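Local atomic coordinates of multicopper oxidase type 1 (Nitrosomonas europaea, PDB entry 3G5W), a protein that binds copper at a mononuclear site and at oxygen-bridged copper centres, and is probably an oxidoreductase of the two-domain, laccase-like multicopper oxidase type. Residues Thr99-Cys104 against Gly116-Leu121; Thr177-Val182 against Tyr284-Lys289. One frame throughout, in Å; residues are numbered along the deposited sequence.

How the contacts relate
Contact 1 (T99-C104 with G116-L121) lies deep in the first cupredoxin domain, its centre about 7 Å from that of the chain, and reaches two copper sites directly: C104 and M117 belong to the mononuclear one, H103 to a Cu-O-Cu centre shared with the second subunit. Contact 2 (T177-V182 with Y284-K289) is peripheral, about 20 Å from the chain centre, and W286 keeps its side chain about 13 Å from a bound Cu-O-Cu group. The centres of the two contacts are 26 Å apart, their nearest atoms about 11 Å. The second domain's strand 187-194 touches both: R191, with D237 of strand 235-241, hydrogen-bonds T99 OG1, while I188 and L190 meet I180.

Contact 1 of 2, residues Thr99-Cys104 against Gly116-Leu121; sequences TMWYHC and GMWGPL. With CU (copper (II) ion), chain G; C2O (Cu-O-Cu linkage), chain K.
Y102 lays one face of its ring over G119, whose CA sits 4.3 Å from the ring centroid in a CH-pi contact. Glycine suits the place because any side chain there would run into the phenol. With CG between the backbone N and the carbonyl carbon (chi1 63°), the ring is turned across the partner strand, where L121 CB and P120 O meet its edge. Y102 N donates to G119 O almost straight (2.9 Å, 169°), and G119 N answers to Y102 O. With an alanine here, G119 would probably lose its aromatic cover and P34 O the phenol hydroxyl that hydrogen-bonds to it. These antiparallel strands belong to a cupredoxin sheet, whose end carries neighbouring ligands to different copper sites, as is characteristic of multicopper oxidases. C104 SG binds the mononuclear copper at 2.1 Å; M117 SD stands 2.8 Å from this metal, the longer approach usual for an axial methionine. H103 ND1 donates to C104 O (2.8 Å), which fixes the imidazole's rotation and presents NE2 to the Cu-O-Cu centre. On the face of W101, H103 and W118 the join is looser, though still buried: W101 CZ3 touches W118 CB at 3.8 Å, but the W118 indole turns away to M142 of strand 137-146.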
loop_
_atom_site.group_PDB
_atom_site.type_symbol
_atom_site.label_atom_id
_atom_site.label_comp_id
_atom_site.label_asym_id
_atom_site.label_seq_id
_atom_site.Cartn_x
_atom_site.Cartn_y
_atom_site.Cartn_z
ATOM N N THR A 99 12.097 3.349 -16.700
ATOM C CA THR A 99 12.341 4.280 -15.610
ATOM C C THR A 99 13.017 3.519 -14.483
ATOM O O THR A 99 12.380 2.738 -13.753
ATOM C CB THR A 99 11.037 4.896 -15.075
ATOM O OG1 THR A 99 10.352 5.573 -16.139
ATOM C CG2 THR A 99 11.334 5.886 -13.944
ATOM N N MET A 100 14.318 3.732 -14.363
ATOM C CA MET A 100 15.082 3.133 -13.278
ATOM C C MET A 100 15.621 4.257 -12.392
ATOM O O MET A 100 15.375 5.437 -12.649
ATOM C CB MET A 100 16.206 2.246 -13.826
ATOM C CG MET A 100 15.806 1.339 -15.005
ATOM S SD MET A 100 14.390 0.254 -14.690
ATOM C CE MET A 100 14.439 -0.780 -16.153
ATOM N N TRP A 101 16.344 3.896 -11.342
ATOM C CA TRP A 101 16.952 4.901 -10.488
ATOM C C TRP A 101 18.178 4.354 -9.790
ATOM O O TRP A 101 18.472 3.156 -9.875
ATOM C CB TRP A 101 15.932 5.502 -9.500
ATOM C CG TRP A 101 15.362 4.564 -8.466
ATOM C CD1 TRP A 101 14.753 3.365 -8.689
ATOM C CD2 TRP A 101 15.303 4.784 -7.047
ATOM N NE1 TRP A 101 14.331 2.819 -7.501
ATOM C CE2 TRP A 101 14.657 3.665 -6.477
ATOM C CE3 TRP A 101 15.730 5.818 -6.205
ATOM C CZ2 TRP A 101 14.436 3.542 -5.097
ATOM C CZ3 TRP A 101 15.510 5.701 -4.831
ATOM C CH2 TRP A 101 14.864 4.568 -4.293
ATOM N N TYR A 102 18.916 5.245 -9.140
ATOM C CA TYR A 102 20.092 4.842 -8.412
ATOM C C TYR A 102 20.132 5.512 -7.062
ATOM O O TYR A 102 19.635 6.622 -6.885
ATOM C CB TYR A 102 21.374 5.080 -9.211
ATOM C CG TYR A 102 21.718 6.514 -9.561
ATOM C CD1 TYR A 102 21.177 7.126 -10.689
ATOM C CD2 TYR A 102 22.649 7.232 -8.802
ATOM C CE1 TYR A 102 21.515 8.429 -11.032
ATOM C CE2 TYR A 102 22.996 8.540 -9.131
ATOM C CZ TYR A 102 22.428 9.131 -10.254
ATOM O OH TYR A 102 22.788 10.419 -10.601
ATOM N N HIS A 103 20.697 4.800 -6.103
ATOM C CA HIS A 103 20.765 5.285 -4.742
ATOM C C HIS A 103 21.860 4.571 -3.974
ATOM O O HIS A 103 22.333 3.503 -4.380
ATOM C CB HIS A 103 19.403 5.135 -4.029
ATOM C CG HIS A 103 18.873 3.732 -3.981
ATOM N ND1 HIS A 103 19.262 2.819 -3.025
ATOM C CD2 HIS A 103 17.937 3.106 -4.735
ATOM C CE1 HIS A 103 18.610 1.683 -3.207
ATOM N NE2 HIS A 103 17.801 1.831 -4.239
ATOM N N CYS A 104 22.258 5.168 -2.861
ATOM C CA CYS A 104 23.201 4.527 -1.963
ATOM C C CYS A 104 22.536 3.304 -1.345
ATOM O O CYS A 104 21.318 3.285 -1.187
ATOM C CB CYS A 104 23.599 5.495 -0.862
ATOM S SG CYS A 104 24.964 4.885 0.128
ATOM N N GLY A 116 19.225 12.363 0.768
ATOM C CA GLY A 116 19.107 12.698 -0.654
ATOM C C GLY A 116 20.007 11.931 -1.614
ATOM O O GLY A 116 20.366 12.454 -2.669
ATOM N N MET A 117 20.353 10.688 -1.263
ATOM C CA MET A 117 21.290 9.890 -2.058
ATOM C C MET A 117 20.551 9.082 -3.121
ATOM O O MET A 117 20.488 7.862 -3.045
ATOM C CB MET A 117 22.133 8.962 -1.164
ATOM C CG MET A 117 22.896 9.685 -0.059
ATOM S SD MET A 117 24.310 8.731 0.516
ATOM C CE MET A 117 25.452 8.931 -0.860
ATOM N N TRP A 118 19.985 9.783 -4.100
ATOM C CA TRP A 118 19.176 9.163 -5.151
ATOM C C TRP A 118 19.007 10.076 -6.362
ATOM O O TRP A 118 18.997 11.306 -6.250
ATOM C CB TRP A 118 17.802 8.698 -4.612
ATOM C CG TRP A 118 17.184 9.639 -3.596
ATOM C CD1 TRP A 118 17.215 9.511 -2.230
ATOM C CD2 TRP A 118 16.467 10.850 -3.868
ATOM N NE1 TRP A 118 16.568 10.567 -1.643
ATOM C CE2 TRP A 118 16.100 11.406 -2.621
ATOM C CE3 TRP A 118 16.099 11.520 -5.043
ATOM C CZ2 TRP A 118 15.377 12.600 -2.515
ATOM C CZ3 TRP A 118 15.386 12.712 -4.938
ATOM C CH2 TRP A 118 15.029 13.235 -3.678
ATOM N N GLY A 119 18.879 9.453 -7.525
ATOM C CA GLY A 119 18.658 10.169 -8.777
ATOM C C GLY A 119 18.068 9.217 -9.791
ATOM O O GLY A 119 17.990 8.011 -9.529
ATOM N N PRO A 120 17.635 9.750 -10.945
ATOM C CA PRO A 120 16.973 8.934 -11.961
ATOM C C PRO A 120 17.910 8.336 -13.018
ATOM O O PRO A 120 18.873 8.979 -13.453
ATOM C CB PRO A 120 15.992 9.919 -12.595
ATOM C CG PRO A 120 16.693 11.260 -12.498
ATOM C CD PRO A 120 17.676 11.177 -11.328
ATOM N N LEU A 121 17.619 7.106 -13.425
ATOM C CA LEU A 121 18.362 6.459 -14.490
ATOM C C LEU A 121 17.358 6.091 -15.571
ATOM O O LEU A 121 16.588 5.133 -15.420
ATOM C CB LEU A 121 19.096 5.227 -13.951
ATOM C CG LEU A 121 19.729 4.192 -14.888
ATOM C CD1 LEU A 121 20.756 4.833 -15.806
ATOM C CD2 LEU A 121 20.360 3.071 -14.065
HETATM CU CU CU G . 25.352 6.375 1.623
HETATM CU CU2 C2O K . 18.512 -3.456 -2.537
HETATM CU CU3 C2O K . 16.307 0.505 -4.718
HETATM O O1 C2O K . 17.687 -1.780 -3.186
#

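Contact 2 of 2, residues Thr177-Val182 against Tyr284-Lys289; sequences TQPIRV and YVWKDK
The indole of W286 takes K289 CE over one face, 3.6 Å above the plane and toward the rim, while T177 OG1, hydrogen-bonded to M269 O, merely rests at its edge, in plane, 3.5 Å from CH2. P179 crosses the six-membered ring at a slant, its CD 3.7 Å from CZ3; the compact pyrrolidine offers a rigid apolar surface to the broad aromatic. Y284, from the same turn, places its own ring beneath the backbone, with W286 N over its centre. R181's guanidinium meets two waters at its edge: NH2 donates to both, and these pass the bond on to W286 O and K289 O, so a long, planar donor spans a gap that a short side chain could not.

Lysine suits position 289 because its methylenes can lie against the indole while its amine travels on to carbonyls. Bends at chi2 and at chi4 (-67°) bring NZ to T177 O, a weak bond of 3.0 Å, and to P175 O, which W286 NE1 also grips. The Q178 amide runs obliquely past this chain, OE1 3.6 Å from K289 CE; OE1 accepts from V292 N, and NE2 donates to a water that K289 NZ reaches only weakly.

Two successive type I beta turns, Y284-K287 and W286-K289, present W286 and K289 to the residues leading into strand 180-182. That strand runs parallel to 269-274, where E273 holds both R181 NE and Y284 OH, and I180 packs against strand 187-194; at the start of the first turn, Y284 rests on A77 of the third subunit.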
loop_
_atom_site.group_PDB
_atom_site.type_symbol
_atom_site.label_atom_id
_atom_site.label_comp_id
_atom_site.label_asym_id
_atom_site.label_seq_id
_atom_site.Cartn_x
_atom_site.Cartn_y
_atom_site.Cartn_z
ATOM N N THR A 177 7.452 23.616 -5.294
ATOM C CA THR A 177 7.463 22.782 -6.494
ATOM C C THR A 177 7.176 23.655 -7.720
ATOM O O THR A 177 6.974 24.860 -7.583
ATOM C CB THR A 177 6.414 21.651 -6.388
ATOM O OG1 THR A 177 5.154 22.206 -5.998
ATOM C CG2 THR A 177 6.840 20.635 -5.351
ATOM N N GLN A 178 7.157 23.057 -8.912
ATOM C CA GLN A 178 6.917 23.809 -10.146
ATOM C C GLN A 178 5.692 23.293 -10.892
ATOM O O GLN A 178 5.449 22.089 -10.916
ATOM C CB GLN A 178 8.143 23.739 -11.073
ATOM C CG GLN A 178 9.390 24.407 -10.508
ATOM C CD GLN A 178 9.236 25.903 -10.346
ATOM O OE1 GLN A 178 8.611 26.571 -11.168
ATOM N NE2 GLN A 178 9.814 26.442 -9.278
ATOM N N PRO A 179 4.928 24.201 -11.527
ATOM C CA PRO A 179 3.792 23.726 -12.315
ATOM C C PRO A 179 4.268 22.939 -13.533
ATOM O O PRO A 179 5.359 23.195 -14.055
ATOM C CB PRO A 179 3.101 25.018 -12.751
ATOM C CG PRO A 179 4.203 26.065 -12.746
ATOM C CD PRO A 179 5.070 25.674 -11.580
ATOM N N ILE A 180 3.469 21.968 -13.950
ATOM C CA ILE A 180 3.697 21.243 -15.194
ATOM C C ILE A 180 2.924 22.006 -16.256
ATOM O O ILE A 180 1.712 22.102 -16.173
ATOM C CB ILE A 180 3.232 19.775 -15.049
ATOM C CG1 ILE A 180 4.183 19.040 -14.088
ATOM C CG2 ILE A 180 3.133 19.061 -16.427
ATOM C CD1 ILE A 180 3.661 17.705 -13.546
ATOM N N ARG A 181 3.632 22.599 -17.219
ATOM C CA ARG A 181 2.989 23.494 -18.186
ATOM C C ARG A 181 2.782 22.809 -19.522
ATOM O O ARG A 181 3.727 22.284 -20.113
ATOM C CB ARG A 181 3.781 24.797 -18.362
ATOM C CG ARG A 181 3.775 25.668 -17.127
ATOM C CD ARG A 181 4.514 26.968 -17.328
ATOM N NE ARG A 181 4.196 27.910 -16.253
ATOM C CZ ARG A 181 4.714 29.128 -16.136
ATOM N NH1 ARG A 181 5.597 29.567 -17.028
ATOM N NH2 ARG A 181 4.354 29.905 -15.121
ATOM N N VAL A 182 1.537 22.824 -19.991
ATOM C CA VAL A 182 1.140 22.082 -21.189
ATOM C C VAL A 182 0.227 22.909 -22.086
ATOM O O VAL A 182 -0.192 24.009 -21.717
ATOM C CB VAL A 182 0.387 20.769 -20.828
ATOM C CG1 VAL A 182 1.296 19.797 -20.066
ATOM C CG2 VAL A 182 -0.888 21.070 -20.036
ATOM N N TYR A 284 -5.788 32.191 -7.895
ATOM C CA TYR A 284 -4.711 31.215 -8.171
ATOM C C TYR A 284 -3.411 31.475 -7.404
ATOM O O TYR A 284 -2.768 32.511 -7.580
ATOM C CB TYR A 284 -4.447 31.083 -9.674
ATOM C CG TYR A 284 -3.463 29.987 -10.071
ATOM C CD1 TYR A 284 -2.493 30.216 -11.046
ATOM C CD2 TYR A 284 -3.506 28.724 -9.470
ATOM C CE1 TYR A 284 -1.596 29.217 -11.420
ATOM C CE2 TYR A 284 -2.616 27.723 -9.832
ATOM C CZ TYR A 284 -1.665 27.971 -10.801
ATOM O OH TYR A 284 -0.787 26.971 -11.149
ATOM N N VAL A 285 -3.036 30.504 -6.574
ATOM C CA VAL A 285 -1.852 30.576 -5.707
ATOM C C VAL A 285 -0.566 30.916 -6.476
ATOM O O VAL A 285 0.342 31.565 -5.942
ATOM C CB VAL A 285 -1.665 29.247 -4.911
ATOM C CG1 VAL A 285 -1.476 28.060 -5.853
ATOM C CG2 VAL A 285 -0.508 29.349 -3.898
ATOM N N TRP A 286 -0.507 30.486 -7.733
ATOM C CA TRP A 286 0.698 30.618 -8.526
ATOM C C TRP A 286 0.566 31.616 -9.671
ATOM O O TRP A 286 1.284 31.520 -10.671
ATOM C CB TRP A 286 1.132 29.247 -9.048
ATOM C CG TRP A 286 1.964 28.453 -8.083
ATOM C CD1 TRP A 286 2.566 28.906 -6.937
ATOM C CD2 TRP A 286 2.335 27.080 -8.213
ATOM N NE1 TRP A 286 3.272 27.893 -6.342
ATOM C CE2 TRP A 286 3.148 26.759 -7.104
ATOM C CE3 TRP A 286 2.055 26.082 -9.159
ATOM C CZ2 TRP A 286 3.685 25.481 -6.914
ATOM C CZ3 TRP A 286 2.578 24.817 -8.968
ATOM C CH2 TRP A 286 3.391 24.526 -7.853
ATOM N N LYS A 287 -0.331 32.588 -9.519
ATOM C CA LYS A 287 -0.505 33.619 -10.542
ATOM C C LYS A 287 0.777 34.427 -10.775
ATOM O O LYS A 287 1.023 34.884 -11.887
ATOM C CB LYS A 287 -1.699 34.535 -10.221
ATOM C CG LYS A 287 -1.575 35.378 -8.960
ATOM C CD LYS A 287 -2.821 36.247 -8.776
ATOM C CE LYS A 287 -2.635 37.301 -7.687
ATOM N NZ LYS A 287 -2.145 38.609 -8.241
ATOM N N ASP A 288 1.594 34.566 -9.731
ATOM C CA ASP A 288 2.836 35.355 -9.791
ATOM C C ASP A 288 4.115 34.527 -9.594
ATOM O O ASP A 288 5.175 35.070 -9.250
ATOM C CB ASP A 288 2.787 36.485 -8.756
ATOM C CG ASP A 288 1.769 37.556 -9.109
ATOM O OD1 ASP A 288 1.853 38.121 -10.224
ATOM O OD2 ASP A 288 0.883 37.834 -8.268
ATOM N N LYS A 289 4.014 33.223 -9.820
ATOM C CA LYS A 289 5.125 32.302 -9.600
ATOM C C LYS A 289 6.241 32.495 -10.625
ATOM O O LYS A 289 5.985 32.609 -11.827
ATOM C CB LYS A 289 4.620 30.856 -9.637
ATOM C CG LYS A 289 5.316 29.914 -8.656
ATOM C CD LYS A 289 6.249 28.965 -9.350
ATOM C CE LYS A 289 6.393 27.664 -8.567
ATOM N NZ LYS A 289 7.077 27.801 -7.247
HETATM O O HOH W 1 9.945 29.449 -8.250
HETATM O O HOH W 2 2.456 29.758 -12.441
HETATM O O HOH W 3 5.052 32.445 -14.559
#